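Side-chain contacts in argininosuccinate lyase (Chelativorans sp., PDB 6RXA), which is a carbon-nitrogen lyase of the aspartase/fumarase superfamily (EDDS lyase), probably able also to split argininosuccinate into fumarate and arginine: residues G100-A103 against G104-H107; N288-S291 against L292-R296; R469-L472 against A473-Q477. The protein carries 2 engineered substitutions. All coordinates share one frame; numbering follows the deposited sequence.

Three local contacts, each within one continuous run of chain, sit far apart: the nearest atoms of interactions 2 and 3 are about 20 Å apart, and those of interactions 1 and 2 about 39 Å. Interaction 2 is mostly buried, opens helix 290-301 and takes part in ligand binding. Interaction 1, partly buried, is a compact turn between helices 88-99 and 112-147. Interaction 3 lies at the surface, on helix 451-500. The bonding differs accordingly: interaction 1 spans three residues per backbone bond, whereas interactions 2 and 3 span four and add a side-chain hydroxyl as second donor to one carbonyl. Helix 112-147, which follows the loop of interaction 1, is also where interaction 3 packs.

Interaction 1: residues G100-A103 against G104-H107; sequences GSVA and GKMH
The flat groups that meet here are the peptide carbonyls of Ser101, Val102 and Ala103, each with a backbone N-H lying over one face of its plane and not within it. Gly104 N approaches Ser101 O at 3.0 Å, Lys105 N approaches Val102 O at 2.9 Å, and Met106 N approaches Ala103 O at 3.2 Å. The donors stand between 44° and 57° out of those planes. That elevation accompanies the tight spacing, since every bond returns to the third residue back, the pattern of consecutive 3-10-type turns. Lys105 places CB 3.4 Å from Val102 O, and its extended chain runs past the valine, where Val102 CG2 and Lys105 CD come to 4.3 Å; its amine then reaches a salt bridge with Glu64 of helix 62-79. Met106 takes a different rotamer: CG is wedged between its own backbone N and carbonyl carbon (chi1 77°), which sets CG only 3.3 Å from Ala103 O and sends the straight remainder among Leu95, Ile68, Leu72 and Val51. The ring of His107 stacks on Tyr88, and its NE2 is hydrogen-bonded to Ser281 of the third subunit, a residue seen to bind succinate and fumarate. The run thus joins helix 88-99, which Gly100 leaves with positive phi, to helices 62-79 and 35-56, and ends close to a neighbour's ligand-binding residue. Chemically, the carbonyls of Ser101, Val102 and Ala103 each receive one N-H through these short turns, while Ala103 and Met106 are packed against the surrounding helices, largely on apolar side chains, and the lysine ammonium is probably steadied by the opposite charge of Glu64.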
loop_
_atom_site.group_PDB
_atom_site.type_symbol
_atom_site.label_atom_id
_atom_site.label_comp_id
_atom_site.label_asym_id
_atom_site.label_seq_id
_atom_site.Cartn_x
_atom_site.Cartn_y
_atom_site.Cartn_z
ATOM N N GLY A 100 24.936 -35.645 22.406
ATOM C CA GLY A 100 24.044 -36.695 22.844
ATOM C C GLY A 100 22.645 -36.195 23.128
ATOM O O GLY A 100 22.295 -35.029 22.907
ATOM N N SER A 101 21.828 -37.111 23.662
ATOM C CA SER A 101 20.399 -36.867 23.782
ATOM C C SER A 101 20.048 -35.740 24.749
ATOM O O SER A 101 18.955 -35.175 24.634
ATOM C CB SER A 101 19.697 -38.158 24.196
ATOM O OG SER A 101 20.184 -38.598 25.454
ATOM N N VAL A 102 20.930 -35.400 25.693
ATOM C CA VAL A 102 20.676 -34.281 26.599
ATOM C C VAL A 102 20.426 -32.980 25.847
ATOM O O VAL A 102 19.844 -32.039 26.406
ATOM C CB VAL A 102 21.836 -34.142 27.612
ATOM C CG1 VAL A 102 23.085 -33.579 26.943
ATOM C CG2 VAL A 102 21.407 -33.274 28.796
ATOM N N ALA A 103 20.858 -32.898 24.586
ATOM C CA ALA A 103 20.575 -31.725 23.766
ATOM C C ALA A 103 19.093 -31.395 23.770
ATOM O O ALA A 103 18.707 -30.221 23.754
ATOM C CB ALA A 103 21.029 -31.974 22.328
ATOM N N GLY A 104 18.243 -32.424 23.759
ATOM C CA GLY A 104 16.807 -32.210 23.707
ATOM C C GLY A 104 16.253 -31.482 24.910
ATOM O O GLY A 104 15.180 -30.868 24.827
ATOM N N LYS A 105 16.965 -31.521 26.030
ATOM C CA LYS A 105 16.474 -30.865 27.230
ATOM C C LYS A 105 16.537 -29.354 27.137
ATOM O O LYS A 105 15.907 -28.679 27.956
ATOM C CB LYS A 105 17.256 -31.347 28.456
ATOM C CG LYS A 105 16.962 -32.792 28.815
ATOM C CD LYS A 105 17.384 -33.109 30.247
ATOM C CE LYS A 105 16.982 -34.518 30.640
ATOM N NZ LYS A 105 17.232 -34.762 32.087
ATOM N N MET A 106 17.292 -28.797 26.184
ATOM C CA MET A 106 17.302 -27.344 26.080
ATOM C C MET A 106 15.956 -26.795 25.616
ATOM O O MET A 106 15.733 -25.587 25.708
ATOM C CB MET A 106 18.431 -26.831 25.173
ATOM C CG MET A 106 18.214 -26.964 23.665
ATOM S SD MET A 106 19.181 -25.707 22.775
ATOM C CE MET A 106 19.100 -26.362 21.112
ATOM N N HIS A 107 15.060 -27.646 25.124
ATOM C CA HIS A 107 13.754 -27.189 24.666
ATOM C C HIS A 107 12.681 -27.309 25.739
ATOM O O HIS A 107 11.525 -26.970 25.479
ATOM C CB HIS A 107 13.324 -27.962 23.421
ATOM C CG HIS A 107 12.503 -27.154 22.457
ATOM N ND1 HIS A 107 12.880 -25.902 22.026
ATOM C CD2 HIS A 107 11.331 -27.426 21.837
ATOM C CE1 HIS A 107 11.976 -25.435 21.182
ATOM N NE2 HIS A 107 11.032 -26.345 21.043
#

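Interaction 2: residues N288-S291 against L292-R296; sequences NPMS and LERSR. Engineered in segment 288-291: Met290 (natural residue Asp). With FMT (formic acid), chain C.
Glu293 N donates to Pro289 O at 3.0 Å, nearly head-on to the carbonyl, and Arg294 N donates to Met290 O, also at 3.0 Å and with an N-H...O angle of 168°. Ser295 N continues the series to Ser291 O at 3.1 Å. Ser291 O takes a second bond at 2.8 Å from Ser295 OG, and the two donors arrive from opposite faces of its plane. Pro289 holds the N-cap position of helix 290-301 and is the centre of an inverse gamma turn, whose bond from Met290 N to Asn288 O is weak. The proline ring meets Leu292, CB to CD1 at 3.7 Å, and both lean on helix 236-262.

Met290, an engineered replacement for aspartate, has CG anti to its backbone N (chi1 -173°), then bends twice; in one of its two modelled conformers, its thioether crosses Arg294 obliquely, SD lying 3.6 Å from Arg294 NE and the methyl at the guanidinium edge. Arg294, observed to bind fumarate, also makes a cation-pi contact with Tyr26, another fumarate-binding residue. A leucine in place of Arg294 would probably leave the Tyr26 ring without its cationic partner and the Met290 thioether without the guanidinium beside it. Asn288, which binds succinate and fumarate, donates from ND2 to formate O1 at 2.9 Å. That formate probably comes from the crystallisation liquor; it is also hydrogen-bonded by Lys286, by Thr158 of the fourth subunit and by Asn113 of the third, so residues of three subunits meet at it, as in aspartase/fumarase active sites.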
loop_
_atom_site.group_PDB
_atom_site.type_symbol
_atom_site.label_atom_id
_atom_site.label_comp_id
_atom_site.label_asym_id
_atom_site.label_seq_id
_atom_site.Cartn_x
_atom_site.Cartn_y
_atom_site.Cartn_z
ATOM N N ASN A 288 25.176 14.257 -12.097
ATOM C CA ASN A 288 23.875 13.668 -11.789
ATOM C C ASN A 288 23.704 13.468 -10.285
ATOM O O ASN A 288 24.623 12.997 -9.607
ATOM C CB ASN A 288 23.728 12.318 -12.467
ATOM C CG ASN A 288 23.402 12.436 -13.930
ATOM O OD1 ASN A 288 22.734 13.376 -14.358
ATOM N ND2 ASN A 288 23.846 11.462 -14.701
ATOM N N PRO A 289 22.505 13.774 -9.774
ATOM C CA PRO A 289 22.230 13.643 -8.328
ATOM C C PRO A 289 21.878 12.212 -7.935
ATOM O O PRO A 289 20.812 11.921 -7.391
ATOM C CB PRO A 289 21.065 14.621 -8.133
ATOM C CG PRO A 289 20.307 14.530 -9.448
ATOM C CD PRO A 289 21.379 14.394 -10.501
ATOM N N MET A 290 22.801 11.298 -8.220
ATOM C CA MET A 290 22.548 9.882 -8.004
ATOM C C MET A 290 22.379 9.554 -6.526
ATOM O O MET A 290 21.588 8.666 -6.180
ATOM C CB MET A 290 23.702 9.096 -8.620
ATOM C CG MET A 290 23.500 7.614 -8.626
ATOM S SD MET A 290 22.054 7.082 -9.561
ATOM C CE MET A 290 22.726 5.621 -10.371
ATOM N N SER A 291 23.095 10.256 -5.645
ATOM C CA SER A 291 22.929 10.049 -4.214
ATOM C C SER A 291 21.509 10.381 -3.792
ATOM O O SER A 291 20.895 9.654 -2.999
ATOM C CB SER A 291 23.926 10.915 -3.445
ATOM O OG SER A 291 23.836 12.284 -3.822
ATOM N N LEU A 292 20.972 11.485 -4.316
ATOM C CA LEU A 292 19.617 11.897 -3.961
ATOM C C LEU A 292 18.584 10.921 -4.502
ATOM O O LEU A 292 17.647 10.541 -3.787
ATOM C CB LEU A 292 19.368 13.303 -4.511
ATOM C CG LEU A 292 20.355 14.408 -4.121
ATOM C CD1 LEU A 292 19.965 15.752 -4.748
ATOM C CD2 LEU A 292 20.502 14.506 -2.611
ATOM N N GLU A 293 18.733 10.500 -5.760
ATOM C CA GLU A 293 17.714 9.644 -6.357
ATOM C C GLU A 293 17.707 8.259 -5.731
ATOM O O GLU A 293 16.634 7.689 -5.501
ATOM C CB GLU A 293 17.866 9.593 -7.873
ATOM C CG GLU A 293 17.466 10.933 -8.510
ATOM C CD GLU A 293 17.085 10.834 -9.961
ATOM O OE1 GLU A 293 16.403 11.776 -10.444
ATOM O OE2 GLU A 293 17.505 9.858 -10.630
ATOM N N ARG A 294 18.883 7.692 -5.449
ATOM C CA ARG A 294 18.894 6.389 -4.789
ATOM C C ARG A 294 18.426 6.486 -3.340
ATOM O O ARG A 294 17.903 5.509 -2.796
ATOM C CB ARG A 294 20.279 5.752 -4.882
ATOM C CG ARG A 294 20.579 5.231 -6.277
ATOM C CD ARG A 294 21.999 4.740 -6.375
ATOM N NE ARG A 294 22.255 4.033 -7.628
ATOM C CZ ARG A 294 22.040 2.733 -7.815
ATOM N NH1 ARG A 294 21.544 1.980 -6.841
ATOM N NH2 ARG A 294 22.318 2.187 -8.990
ATOM N N SER A 295 18.602 7.642 -2.693
ATOM C CA SER A 295 18.034 7.817 -1.360
ATOM C C SER A 295 16.509 7.838 -1.417
ATOM O O SER A 295 15.836 7.194 -0.600
ATOM C CB SER A 295 18.599 9.089 -0.711
ATOM O OG SER A 295 19.991 8.939 -0.422
ATOM N N ARG A 296 15.942 8.574 -2.379
ATOM C CA ARG A 296 14.500 8.553 -2.566
ATOM C C ARG A 296 13.998 7.148 -2.878
ATOM O O ARG A 296 12.958 6.723 -2.361
ATOM C CB ARG A 296 14.085 9.522 -3.672
ATOM C CG ARG A 296 14.371 10.984 -3.356
ATOM C CD ARG A 296 13.711 11.920 -4.356
ATOM N NE ARG A 296 12.281 12.042 -4.062
ATOM C CZ ARG A 296 11.348 12.423 -4.924
ATOM N NH1 ARG A 296 11.652 12.710 -6.184
ATOM N NH2 ARG A 296 10.091 12.505 -4.519
HETATM C C FMT C . 21.787 10.066 -17.487
HETATM O O1 FMT C . 22.383 11.126 -17.235
HETATM O O2 FMT C . 20.600 10.026 -17.856
#

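Interaction 3: residues R469-L472 against A473-Q477; sequences RAWL and ANATQ
Ala473 starts the second half of the run by donating its N-H to Arg469 O at 2.9 Å; its CB stays beside the same carbonyl oxygen. Next, Asn474 N bonds to Ala470 O at 3.0 Å, and the asparagine side chain turns back toward Trp471. With CG anti to the backbone N (chi1 173°), its ND2 donates a hydrogen bond to a water at 2.9 Å, and that water in turn donates to Trp471 O at 3.0 Å. The water thereby joins a side-chain amide to a main-chain carbonyl one turn behind, while standing over the outer part of the indole face.

Ala475 N donates to the same Trp471 O. Its methyl lies over the same face of the indole as the water: CB is 4.3 Å from the centroid of the Trp471 six-membered ring and 18° off the normal, a CH-pi contact. Such i to i+4 pairing runs along helix 451-500, the long C-terminal helix, which here lies against helix 112-147; Trp471 touches Leu129 and Ile132 there and meets Tyr190 edge to face. Leu472 leans on Leu129 and Glu133 of that helix.

Thr476 reaches Leu472 O twice, through its backbone N at 2.9 Å and its OG1 also at 2.9 Å, on opposite faces of the carbonyl plane. The hydroxyl stands above that plane, a position reached with OG1 anti to the threonine's carbonyl carbon (chi1 -61°). Leu472 CD1 lies 3.8 Å from Thr476 OG1.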
loop_
_atom_site.group_PDB
_atom_site.type_symbol
_atom_site.label_atom_id
_atom_site.label_comp_id
_atom_site.label_asym_id
_atom_site.label_seq_id
_atom_site.Cartn_x
_atom_site.Cartn_y
_atom_site.Cartn_z
ATOM N N ARG A 469 21.839 11.525 22.431
ATOM C CA ARG A 469 23.024 10.680 22.546
ATOM C C ARG A 469 23.054 9.969 23.893
ATOM O O ARG A 469 23.449 8.807 23.976
ATOM C CB ARG A 469 24.296 11.508 22.316
ATOM C CG ARG A 469 24.464 12.023 20.890
ATOM C CD ARG A 469 25.836 12.674 20.666
ATOM N NE ARG A 469 25.943 13.926 21.413
ATOM C CZ ARG A 469 25.678 15.137 20.920
ATOM N NH1 ARG A 469 25.791 16.186 21.708
ATOM N NH2 ARG A 469 25.292 15.305 19.662
ATOM N N ALA A 470 22.612 10.637 24.960
ATOM C CA ALA A 470 22.612 10.004 26.273
ATOM C C ALA A 470 21.622 8.845 26.325
ATOM O O ALA A 470 21.926 7.788 26.888
ATOM C CB ALA A 470 22.298 11.050 27.338
ATOM N N TRP A 471 20.430 9.020 25.746
ATOM C CA TRP A 471 19.471 7.923 25.695
ATOM C C TRP A 471 20.067 6.725 24.968
ATOM O O TRP A 471 19.958 5.582 25.428
ATOM C CB TRP A 471 18.195 8.387 24.990
ATOM C CG TRP A 471 17.118 7.355 24.986
ATOM C CD1 TRP A 471 16.080 7.268 25.855
ATOM C CD2 TRP A 471 16.991 6.244 24.091
ATOM N NE1 TRP A 471 15.289 6.182 25.549
ATOM C CE2 TRP A 471 15.834 5.534 24.472
ATOM C CE3 TRP A 471 17.733 5.791 22.994
ATOM C CZ2 TRP A 471 15.408 4.383 23.809
ATOM C CZ3 TRP A 471 17.306 4.640 22.331
ATOM C CH2 TRP A 471 16.155 3.952 22.749
ATOM N N LEU A 472 20.703 6.974 23.822
ATOM C CA LEU A 472 21.294 5.893 23.043
ATOM C C LEU A 472 22.421 5.211 23.802
ATOM O O LEU A 472 22.523 3.979 23.799
ATOM C CB LEU A 472 21.810 6.444 21.717
ATOM C CG LEU A 472 22.534 5.441 20.816
ATOM C CD1 LEU A 472 21.632 4.302 20.399
ATOM C CD2 LEU A 472 23.071 6.172 19.594
ATOM N N ALA A 473 23.285 5.986 24.451
ATOM C CA ALA A 473 24.366 5.386 25.215
ATOM C C ALA A 473 23.831 4.500 26.332
ATOM O O ALA A 473 24.364 3.409 26.575
ATOM C CB ALA A 473 25.251 6.494 25.776
ATOM N N ASN A 474 22.794 4.959 27.038
ATOM C CA ASN A 474 22.240 4.175 28.134
ATOM C C ASN A 474 21.633 2.874 27.624
ATOM O O ASN A 474 21.859 1.799 28.204
ATOM C CB ASN A 474 21.200 4.991 28.895
ATOM C CG ASN A 474 20.470 4.166 29.934
ATOM O OD1 ASN A 474 20.957 3.979 31.049
ATOM N ND2 ASN A 474 19.300 3.652 29.566
ATOM N N ALA A 475 20.849 2.951 26.541
ATOM C CA ALA A 475 20.207 1.756 26.002
ATOM C C ALA A 475 21.245 0.758 25.512
ATOM O O ALA A 475 21.112 -0.449 25.742
ATOM C CB ALA A 475 19.245 2.114 24.866
ATOM N N THR A 476 22.295 1.251 24.841
ATOM C CA THR A 476 23.360 0.379 24.350
ATOM C C THR A 476 24.104 -0.287 25.499
ATOM O O THR A 476 24.397 -1.491 25.449
ATOM C CB THR A 476 24.321 1.191 23.477
ATOM O OG1 THR A 476 23.613 1.725 22.343
ATOM C CG2 THR A 476 25.452 0.314 22.978
ATOM N N GLN A 477 24.438 0.479 26.536
ATOM C CA GLN A 477 25.187 -0.076 27.655
ATOM C C GLN A 477 24.373 -1.132 28.397
ATOM O O GLN A 477 24.924 -2.146 28.839
ATOM C CB GLN A 477 25.619 1.047 28.593
ATOM C CG GLN A 477 26.652 0.618 29.629
ATOM C CD GLN A 477 27.979 0.232 29.000
ATOM O OE1 GLN A 477 28.600 1.026 28.295
ATOM N NE2 GLN A 477 28.413 -1.000 29.241
HETATM O O HOH W 1 17.834 4.721 27.300
#